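Local coordinates for protein transcriptional regulator (Streptococcus dysgalactiae, PDB 4YV9) that probably acts as a DNA-binding quorum-sensing transcription regulator, receiving SHP peptide pheromones through its helical repeat domain, at residues Leu134-Leu148 against Thr159-Ala172. Numbering follows the deposited sequence.
Sequences LFSVEQWGYYEIILL and TLFLLTKEMVTSFA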
ATOM      1  N   LEU B 134     -21.390  -5.239 -11.083  1.00 39.70           N
ATOM      2  CA  LEU B 134     -20.802  -4.929  -9.779  1.00 40.38           C
ATOM      3  C   LEU B 134     -21.581  -5.583  -8.636  1.00 43.30           C
ATOM      4  O   LEU B 134     -20.989  -6.076  -7.661  1.00 39.45           O
ATOM      5  CB  LEU B 134     -20.735  -3.412  -9.569  1.00 38.88           C
ATOM      6  CG  LEU B 134     -19.668  -2.670 -10.392  1.00 37.29           C
ATOM      7  CD1 LEU B 134     -19.722  -1.172 -10.132  1.00 35.66           C
ATOM      8  CD2 LEU B 134     -18.272  -3.203 -10.072  1.00 34.86           C
ATOM      9  N   PHE B 135     -22.907  -5.597  -8.764  1.00 41.98           N
ATOM     10  CA  PHE B 135     -23.735  -6.295  -7.783  1.00 48.33           C
ATOM     11  C   PHE B 135     -23.498  -7.806  -7.829  1.00 50.99           C
ATOM     12  O   PHE B 135     -23.672  -8.492  -6.825  1.00 54.39           O
ATOM     13  CB  PHE B 135     -25.218  -5.986  -8.004  1.00 39.71           C
ATOM     14  CG  PHE B 135     -25.671  -4.705  -7.366  1.00 36.64           C
ATOM     15  CD1 PHE B 135     -25.588  -4.535  -5.990  1.00 40.92           C
ATOM     16  CD2 PHE B 135     -26.200  -3.682  -8.132  1.00 36.50           C
ATOM     17  CE1 PHE B 135     -26.015  -3.361  -5.386  1.00 44.93           C
ATOM     18  CE2 PHE B 135     -26.625  -2.505  -7.546  1.00 38.64           C
ATOM     19  CZ  PHE B 135     -26.532  -2.339  -6.170  1.00 45.27           C
ATOM     20  N   SER B 136     -23.087  -8.312  -8.990  1.00 53.17           N
ATOM     21  CA  SER B 136     -22.952  -9.753  -9.208  1.00 53.15           C
ATOM     22  C   SER B 136     -21.648 -10.335  -8.665  1.00 45.53           C
ATOM     23  O   SER B 136     -21.525 -11.544  -8.505  1.00 46.65           O
ATOM     24  CB  SER B 136     -23.070 -10.076 -10.702  1.00 53.89           C
ATOM     25  OG  SER B 136     -21.832  -9.900 -11.371  1.00 56.64           O
ATOM     26  N   VAL B 137     -20.680  -9.471  -8.387  1.00 45.63           N
ATOM     27  CA  VAL B 137     -19.363  -9.894  -7.908  1.00 44.87           C
ATOM     28  C   VAL B 137     -19.383 -10.286  -6.405  1.00 51.68           C
ATOM     29  O   VAL B 137     -20.082  -9.654  -5.617  1.00 48.28           O
ATOM     30  CB  VAL B 137     -18.334  -8.767  -8.164  1.00 39.21           C
ATOM     31  CG1 VAL B 137     -17.080  -8.984  -7.374  1.00 48.24           C
ATOM     32  CG2 VAL B 137     -18.011  -8.666  -9.670  1.00 39.40           C
ATOM     33  N   GLU B 138     -18.638 -11.326  -6.011  1.00 48.54           N
ATOM     34  CA  GLU B 138     -18.631 -11.787  -4.613  1.00 53.84           C
ATOM     35  C   GLU B 138     -17.541 -11.121  -3.759  1.00 57.61           C
ATOM     36  O   GLU B 138     -17.719 -10.913  -2.552  1.00 69.00           O
ATOM     37  CB  GLU B 138     -18.473 -13.310  -4.553  1.00 64.67           C
ATOM     38  CG  GLU B 138     -19.594 -14.094  -5.198  1.00 78.97           C
ATOM     39  CD  GLU B 138     -20.932 -13.948  -4.470  1.00 94.88           C
ATOM     40  OE1 GLU B 138     -20.951 -13.658  -3.245  1.00 96.99           O
ATOM     41  OE2 GLU B 138     -21.973 -14.155  -5.132  1.00101.46           O
ATOM     42  N   GLN B 139     -16.415 -10.835  -4.398  1.00 48.02           N
ATOM     43  CA  GLN B 139     -15.317 -10.062  -3.838  1.00 50.05           C
ATOM     44  C   GLN B 139     -14.814  -8.988  -4.774  1.00 47.17           C
ATOM     45  O   GLN B 139     -14.433  -9.237  -5.913  1.00 53.32           O
ATOM     46  CB  GLN B 139     -14.203 -11.006  -3.397  1.00 53.54           C
ATOM     47  CG  GLN B 139     -12.779 -10.861  -3.963  1.00 70.48           C
ATOM     48  CD  GLN B 139     -11.804 -11.630  -3.083  1.00 78.10           C
ATOM     49  OE1 GLN B 139     -12.247 -12.521  -2.355  1.00 86.67           O
ATOM     50  NE2 GLN B 139     -10.470 -11.397  -3.248  1.00 76.26           N
ATOM     51  N   TRP B 140     -14.830  -7.775  -4.254  1.00 41.54           N
ATOM     52  CA  TRP B 140     -14.436  -6.600  -4.992  1.00 39.36           C
ATOM     53  C   TRP B 140     -12.922  -6.521  -5.017  1.00 42.62           C
ATOM     54  O   TRP B 140     -12.269  -6.595  -3.977  1.00 46.56           O
ATOM     55  CB  TRP B 140     -15.040  -5.365  -4.346  1.00 33.95           C
ATOM     56  CG  TRP B 140     -16.493  -5.176  -4.611  1.00 37.57           C
ATOM     57  CD1 TRP B 140     -17.495  -6.056  -4.375  1.00 39.94           C
ATOM     58  CD2 TRP B 140     -17.107  -3.998  -5.142  1.00 37.31           C
ATOM     59  NE1 TRP B 140     -18.697  -5.510  -4.731  1.00 40.63           N
ATOM     60  CE2 TRP B 140     -18.487  -4.240  -5.209  1.00 38.41           C
ATOM     61  CE3 TRP B 140     -16.615  -2.763  -5.579  1.00 37.64           C
ATOM     62  CZ2 TRP B 140     -19.396  -3.295  -5.691  1.00 38.30           C
ATOM     63  CZ3 TRP B 140     -17.512  -1.819  -6.052  1.00 43.21           C
ATOM     64  CH2 TRP B 140     -18.892  -2.093  -6.107  1.00 40.88           C
ATOM     65  N   GLY B 141     -12.361  -6.399  -6.212  1.00 39.12           N
ATOM     66  CA  GLY B 141     -10.926  -6.252  -6.353  1.00 39.10           C
ATOM     67  C   GLY B 141     -10.651  -4.860  -6.870  1.00 36.03           C
ATOM     68  O   GLY B 141     -11.563  -4.047  -6.977  1.00 33.13           O
ATOM     69  N   TYR B 142      -9.387  -4.587  -7.175  1.00 35.18           N
ATOM     70  CA  TYR B 142      -8.985  -3.305  -7.754  1.00 37.73           C
ATOM     71  C   TYR B 142      -9.870  -2.893  -8.945  1.00 32.92           C
ATOM     72  O   TYR B 142     -10.316  -1.744  -9.037  1.00 31.73           O
ATOM     73  CB  TYR B 142      -7.520  -3.401  -8.180  1.00 36.18           C
ATOM     74  CG  TYR B 142      -6.895  -2.120  -8.651  1.00 38.03           C
ATOM     75  CD1 TYR B 142      -6.521  -1.139  -7.747  1.00 36.98           C
ATOM     76  CD2 TYR B 142      -6.635  -1.907 -10.005  1.00 39.39           C
ATOM     77  CE1 TYR B 142      -5.927   0.058  -8.184  1.00 39.15           C
ATOM     78  CE2 TYR B 142      -6.039  -0.736 -10.446  1.00 43.04           C
ATOM     79  CZ  TYR B 142      -5.687   0.243  -9.532  1.00 46.09           C
ATOM     80  OH  TYR B 142      -5.091   1.408  -9.969  1.00 52.28           O
ATOM     81  N   TYR B 143     -10.123  -3.844  -9.842  1.00 36.47           N
ATOM     82  CA  TYR B 143     -10.965  -3.623 -11.034  1.00 40.40           C
ATOM     83  C   TYR B 143     -12.332  -3.031 -10.699  1.00 41.78           C
ATOM     84  O   TYR B 143     -12.717  -1.972 -11.221  1.00 35.95           O
ATOM     85  CB  TYR B 143     -11.146  -4.952 -11.780  1.00 37.76           C
ATOM     86  CG  TYR B 143     -11.856  -4.916 -13.130  1.00 35.69           C
ATOM     87  CD1 TYR B 143     -11.317  -4.211 -14.197  1.00 36.29           C
ATOM     88  CD2 TYR B 143     -13.015  -5.663 -13.352  1.00 33.74           C
ATOM     89  CE1 TYR B 143     -11.916  -4.229 -15.437  1.00 38.84           C
ATOM     90  CE2 TYR B 143     -13.626  -5.685 -14.596  1.00 37.82           C
ATOM     91  CZ  TYR B 143     -13.069  -4.957 -15.632  1.00 38.94           C
ATOM     92  OH  TYR B 143     -13.646  -4.956 -16.882  1.00 37.27           O
ATOM     93  N   GLU B 144     -13.066  -3.713  -9.827  1.00 35.24           N
ATOM     94  CA  GLU B 144     -14.422  -3.288  -9.501  1.00 31.58           C
ATOM     95  C   GLU B 144     -14.415  -1.964  -8.757  1.00 34.49           C
ATOM     96  O   GLU B 144     -15.280  -1.115  -8.985  1.00 36.20           O
ATOM     97  CB  GLU B 144     -15.145  -4.365  -8.674  1.00 31.03           C
ATOM     98  CG  GLU B 144     -15.508  -5.619  -9.460  1.00 40.93           C
ATOM     99  CD  GLU B 144     -14.324  -6.577  -9.674  1.00 38.72           C
ATOM    100  OE1 GLU B 144     -13.359  -6.560  -8.878  1.00 39.05           O
ATOM    101  OE2 GLU B 144     -14.360  -7.342 -10.658  1.00 33.77           O
ATOM    102  N   ILE B 145     -13.428  -1.779  -7.883  1.00 33.83           N
ATOM    103  CA  ILE B 145     -13.308  -0.555  -7.102  1.00 28.76           C
ATOM    104  C   ILE B 145     -13.016   0.641  -8.016  1.00 34.08           C
ATOM    105  O   ILE B 145     -13.620   1.705  -7.876  1.00 42.71           O
ATOM    106  CB  ILE B 145     -12.185  -0.681  -6.021  1.00 32.07           C
ATOM    107  CG1 ILE B 145     -12.523  -1.775  -5.004  1.00 34.66           C
ATOM    108  CG2 ILE B 145     -11.972   0.650  -5.298  1.00 39.94           C
ATOM    109  CD1 ILE B 145     -11.298  -2.197  -4.172  1.00 33.94           C
ATOM    110  N   ILE B 146     -12.098   0.466  -8.958  1.00 33.51           N
ATOM    111  CA  ILE B 146     -11.749   1.559  -9.875  1.00 34.34           C
ATOM    112  C   ILE B 146     -12.906   1.869 -10.841  1.00 38.54           C
ATOM    113  O   ILE B 146     -13.186   3.035 -11.160  1.00 37.22           O
ATOM    114  CB  ILE B 146     -10.474   1.220 -10.660  1.00 35.24           C
ATOM    115  CG1 ILE B 146      -9.272   1.137  -9.707  1.00 35.26           C
ATOM    116  CG2 ILE B 146     -10.214   2.253 -11.780  1.00 35.30           C
ATOM    117  CD1 ILE B 146      -8.942   2.430  -9.026  1.00 40.80           C
ATOM    118  N   LEU B 147     -13.588   0.829 -11.307  1.00 37.36           N
ATOM    119  CA  LEU B 147     -14.763   1.039 -12.143  1.00 37.25           C
ATOM    120  C   LEU B 147     -15.803   1.881 -11.403  1.00 38.41           C
ATOM    121  O   LEU B 147     -16.272   2.892 -11.924  1.00 40.96           O
ATOM    122  CB  LEU B 147     -15.361  -0.291 -12.576  1.00 36.38           C
ATOM    123  CG  LEU B 147     -14.626  -1.015 -13.707  1.00 41.32           C
ATOM    124  CD1 LEU B 147     -15.198  -2.416 -13.861  1.00 38.01           C
ATOM    125  CD2 LEU B 147     -14.751  -0.211 -15.027  1.00 35.38           C
ATOM    126  N   LEU B 148     -16.143   1.473 -10.184  1.00 38.64           N
ATOM    127  CA  LEU B 148     -17.137   2.186  -9.392  1.00 38.73           C
ATOM    128  C   LEU B 148     -16.716   3.621  -9.136  1.00 37.51           C
ATOM    129  O   LEU B 148     -17.510   4.544  -9.299  1.00 44.21           O
ATOM    130  CB  LEU B 148     -17.387   1.487  -8.049  1.00 34.02           C
ATOM    131  CG  LEU B 148     -18.282   2.251  -7.070  1.00 39.76           C
ATOM    132  CD1 LEU B 148     -19.697   2.256  -7.590  1.00 41.30           C
ATOM    133  CD2 LEU B 148     -18.238   1.651  -5.666  1.00 38.91           C
ATOM    134  N   THR B 159     -28.426   3.587  -5.780  1.00 51.55           N
ATOM    135  CA  THR B 159     -27.687   2.440  -6.283  1.00 50.68           C
ATOM    136  C   THR B 159     -26.228   2.586  -5.879  1.00 51.38           C
ATOM    137  O   THR B 159     -25.574   1.607  -5.507  1.00 47.68           O
ATOM    138  CB  THR B 159     -27.805   2.300  -7.813  1.00 51.13           C
ATOM    139  OG1 THR B 159     -29.171   2.048  -8.162  1.00 58.31           O
ATOM    140  CG2 THR B 159     -26.932   1.153  -8.327  1.00 42.88           C
ATOM    141  N   LEU B 160     -25.730   3.816  -5.939  1.00 47.08           N
ATOM    142  CA  LEU B 160     -24.364   4.111  -5.518  1.00 41.98           C
ATOM    143  C   LEU B 160     -24.171   3.738  -4.055  1.00 39.87           C
ATOM    144  O   LEU B 160     -23.180   3.103  -3.693  1.00 41.97           O
ATOM    145  CB  LEU B 160     -24.042   5.592  -5.733  1.00 48.40           C
ATOM    146  CG  LEU B 160     -22.649   6.081  -5.327  1.00 48.48           C
ATOM    147  CD1 LEU B 160     -21.574   5.330  -6.069  1.00 41.32           C
ATOM    148  CD2 LEU B 160     -22.519   7.576  -5.590  1.00 49.49           C
ATOM    149  N   PHE B 161     -25.127   4.125  -3.215  1.00 42.26           N
ATOM    150  CA  PHE B 161     -25.043   3.806  -1.791  1.00 49.19           C
ATOM    151  C   PHE B 161     -25.038   2.298  -1.553  1.00 48.23           C
ATOM    152  O   PHE B 161     -24.263   1.791  -0.743  1.00 47.57           O
ATOM    153  CB  PHE B 161     -26.193   4.441  -1.018  1.00 45.17           C
ATOM    154  CG  PHE B 161     -26.249   4.021   0.422  1.00 51.20           C
ATOM    155  CD1 PHE B 161     -25.288   4.458   1.322  1.00 52.88           C
ATOM    156  CD2 PHE B 161     -27.252   3.180   0.875  1.00 48.98           C
ATOM    157  CE1 PHE B 161     -25.328   4.064   2.648  1.00 58.85           C
ATOM    158  CE2 PHE B 161     -27.302   2.789   2.199  1.00 57.15           C
ATOM    159  CZ  PHE B 161     -26.339   3.230   3.087  1.00 58.61           C
ATOM    160  N   LEU B 162     -25.916   1.591  -2.256  1.00 48.98           N
ATOM    161  CA  LEU B 162     -26.019   0.143  -2.124  1.00 53.74           C
ATOM    162  C   LEU B 162     -24.759  -0.549  -2.645  1.00 48.98           C
ATOM    163  O   LEU B 162     -24.314  -1.544  -2.073  1.00 41.67           O
ATOM    164  CB  LEU B 162     -27.257  -0.378  -2.858  1.00 51.43           C
ATOM    165  CG  LEU B 162     -28.593   0.003  -2.221  1.00 61.89           C
ATOM    166  CD1 LEU B 162     -29.766  -0.613  -2.978  1.00 63.83           C
ATOM    167  CD2 LEU B 162     -28.611  -0.398  -0.749  1.00 67.13           C
ATOM    168  N   LEU B 163     -24.184  -0.007  -3.715  1.00 43.82           N
ATOM    169  CA  LEU B 163     -22.946  -0.535  -4.272  1.00 45.21           C
ATOM    170  C   LEU B 163     -21.795  -0.309  -3.312  1.00 42.20           C
ATOM    171  O   LEU B 163     -20.912  -1.157  -3.178  1.00 42.47           O
ATOM    172  CB  LEU B 163     -22.628   0.109  -5.626  1.00 42.89           C
ATOM    173  CG  LEU B 163     -23.407  -0.428  -6.829  1.00 46.88           C
ATOM    174  CD1 LEU B 163     -23.118   0.404  -8.087  1.00 41.94           C
ATOM    175  CD2 LEU B 163     -23.084  -1.903  -7.060  1.00 47.85           C
ATOM    176  N   THR B 164     -21.812   0.835  -2.642  1.00 42.48           N
ATOM    177  CA  THR B 164     -20.768   1.158  -1.681  1.00 46.76           C
ATOM    178  C   THR B 164     -20.808   0.173  -0.508  1.00 41.52           C
ATOM    179  O   THR B 164     -19.757  -0.315  -0.075  1.00 40.24           O
ATOM    180  CB  THR B 164     -20.901   2.609  -1.167  1.00 49.40           C
ATOM    181  OG1 THR B 164     -20.851   3.517  -2.278  1.00 39.98           O
ATOM    182  CG2 THR B 164     -19.762   2.938  -0.205  1.00 44.15           C
ATOM    183  N   LYS B 165     -22.015  -0.126  -0.014  1.00 39.58           N
ATOM    184  CA  LYS B 165     -22.206  -1.113   1.054  1.00 43.03           C
ATOM    185  C   LYS B 165     -21.642  -2.476   0.648  1.00 46.26           C
ATOM    186  O   LYS B 165     -20.987  -3.142   1.444  1.00 44.98           O
ATOM    187  CB  LYS B 165     -23.691  -1.269   1.424  1.00 48.17           C
ATOM    188  CG  LYS B 165     -24.251  -0.171   2.320  1.00 52.52           C
ATOM    189  CD  LYS B 165     -25.692  -0.465   2.757  1.00 52.26           C
ATOM    190  CE  LYS B 165     -25.754  -1.645   3.705  1.00 62.72           C
ATOM    191  NZ  LYS B 165     -27.144  -1.932   4.168  1.00 69.92           N
ATOM    192  N   GLU B 166     -21.916  -2.890  -0.584  1.00 44.49           N
ATOM    193  CA  GLU B 166     -21.372  -4.141  -1.095  1.00 45.36           C
ATOM    194  C   GLU B 166     -19.852  -4.118  -1.064  1.00 42.06           C
ATOM    195  O   GLU B 166     -19.225  -5.055  -0.570  1.00 46.84           O
ATOM    196  CB  GLU B 166     -21.873  -4.412  -2.513  1.00 44.57           C
ATOM    197  CG  GLU B 166     -23.332  -4.823  -2.572  1.00 45.15           C
ATOM    198  CD  GLU B 166     -23.672  -5.889  -1.550  1.00 58.07           C
ATOM    199  OE1 GLU B 166     -23.115  -7.005  -1.627  1.00 62.17           O
ATOM    200  OE2 GLU B 166     -24.491  -5.601  -0.654  1.00 69.42           O
HETATM  201  N   MSE B 167     -19.264  -3.030  -1.553  1.00 32.83           N
HETATM  202  CA  MSE B 167     -17.812  -2.918  -1.663  1.00 36.51           C
HETATM  203  C   MSE B 167     -17.091  -2.929  -0.316  1.00 35.50           C
HETATM  204  O   MSE B 167     -16.090  -3.632  -0.155  1.00 37.26           O
HETATM  205  CB  MSE B 167     -17.437  -1.645  -2.415  1.00 38.15           C
HETATM  206  CG  MSE B 167     -15.956  -1.316  -2.359  1.00 42.46           C
HETATM  207 SE   MSE B 167     -15.657   0.486  -3.102  1.00 50.17          SE
HETATM  208  CE  MSE B 167     -16.569   1.514  -1.715  1.00 37.72           C
ATOM    209  N   VAL B 168     -17.602  -2.164   0.650  1.00 35.91           N
ATOM    210  CA  VAL B 168     -16.952  -2.091   1.959  1.00 42.31           C
ATOM    211  C   VAL B 168     -17.024  -3.409   2.731  1.00 45.26           C
ATOM    212  O   VAL B 168     -16.184  -3.674   3.591  1.00 45.67           O
ATOM    213  CB  VAL B 168     -17.553  -0.973   2.841  1.00 49.04           C
ATOM    214  CG1 VAL B 168     -17.201   0.361   2.297  1.00 44.38           C
ATOM    215  CG2 VAL B 168     -19.056  -1.113   2.951  1.00 57.85           C
ATOM    216  N   THR B 169     -18.010  -4.242   2.418  1.00 43.99           N
ATOM    217  CA  THR B 169     -18.164  -5.501   3.132  1.00 46.96           C
ATOM    218  C   THR B 169     -17.578  -6.698   2.371  1.00 45.02           C
ATOM    219  O   THR B 169     -17.485  -7.805   2.918  1.00 42.71           O
ATOM    220  CB  THR B 169     -19.655  -5.778   3.461  1.00 61.32           C
ATOM    221  OG1 THR B 169     -20.422  -5.828   2.253  1.00 63.14           O
ATOM    222  CG2 THR B 169     -20.216  -4.676   4.355  1.00 60.28           C
ATOM    223  N   SER B 170     -17.129  -6.467   1.144  1.00 48.13           N
ATOM    224  CA  SER B 170     -16.668  -7.554   0.291  1.00 54.34           C
ATOM    225  C   SER B 170     -15.350  -7.297  -0.435  1.00 50.34           C
ATOM    226  O   SER B 170     -15.102  -7.905  -1.467  1.00 60.58           O
ATOM    227  CB  SER B 170     -17.739  -7.870  -0.756  1.00 69.82           C
ATOM    228  OG  SER B 170     -19.031  -7.886  -0.174  1.00 82.01           O
ATOM    229  N   PHE B 171     -14.506  -6.407   0.065  1.00 44.20           N
ATOM    230  CA  PHE B 171     -13.238  -6.181  -0.622  1.00 41.51           C
ATOM    231  C   PHE B 171     -12.174  -7.019   0.055  1.00 50.40           C
ATOM    232  O   PHE B 171     -12.313  -7.387   1.223  1.00 53.86           O
ATOM    233  CB  PHE B 171     -12.835  -4.705  -0.621  1.00 39.12           C
ATOM    234  CG  PHE B 171     -12.331  -4.223   0.704  1.00 44.28           C
ATOM    235  CD1 PHE B 171     -13.217  -3.809   1.689  1.00 40.59           C
ATOM    236  CD2 PHE B 171     -10.969  -4.197   0.974  1.00 39.65           C
ATOM    237  CE1 PHE B 171     -12.747  -3.382   2.925  1.00 45.56           C
ATOM    238  CE2 PHE B 171     -10.503  -3.766   2.190  1.00 43.06           C
ATOM    239  CZ  PHE B 171     -11.386  -3.362   3.174  1.00 44.19           C
ATOM    240  N   ALA B 172     -11.103  -7.317  -0.666  1.00 54.35           N
ATOM    241  CA  ALA B 172     -10.045  -8.135  -0.085  1.00 66.17           C
ATOM    242  C   ALA B 172      -8.763  -7.340   0.099  1.00 57.77           C
ATOM    243  O   ALA B 172      -8.344  -6.610  -0.803  1.00 55.55           O
ATOM    244  CB  ALA B 172      -9.788  -9.357  -0.949  1.00 72.20           C
TER
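Trp140 lays its indole over the helix 159-169. CB passes 3.8 Å from Ser170 O, and a chi1 of -76° swings the ring from the turn onto that helix. CG then lies near Met167 CA and CD1 near Ser170 CB, while CD2, CE3 and CZ3 rest against CB of selenomethionine Met167, which sits 3.5 Å from the centroid of the six-membered ring in a CH-pi contact. NE1 passes 4.0 Å from Glu166 CB; CZ2 and CH2 both lie near Leu163 O. Glu144 CB and Leu134 CD2 take the opposite face, leaving the ring sandwiched. Helices 142-148 and 159-169 run nearly antiparallel, 154° apart, as in the helical hairpins of TPR-like repeats, to whose clan the C-terminal domain belongs. Where the turn before helix 142-151 closes against the end of 157-169, an isolated beta bridge pairs Trp140 with Phe171, with Trp140 N donating to Ser170 O at 2.8 Å. Farther along, Phe135 is a knob among Thr159, Leu162, Leu163 and Glu166; Leu163 CD2 stands 3.4 Å from its ring centroid, almost on the normal, while Leu162 CB meets the edge in plane. Leu148 splits its branches, CD1 reaching Leu160 CD1 and Leu163 CD1, CD2 touching Met167 SE at 3.8 Å.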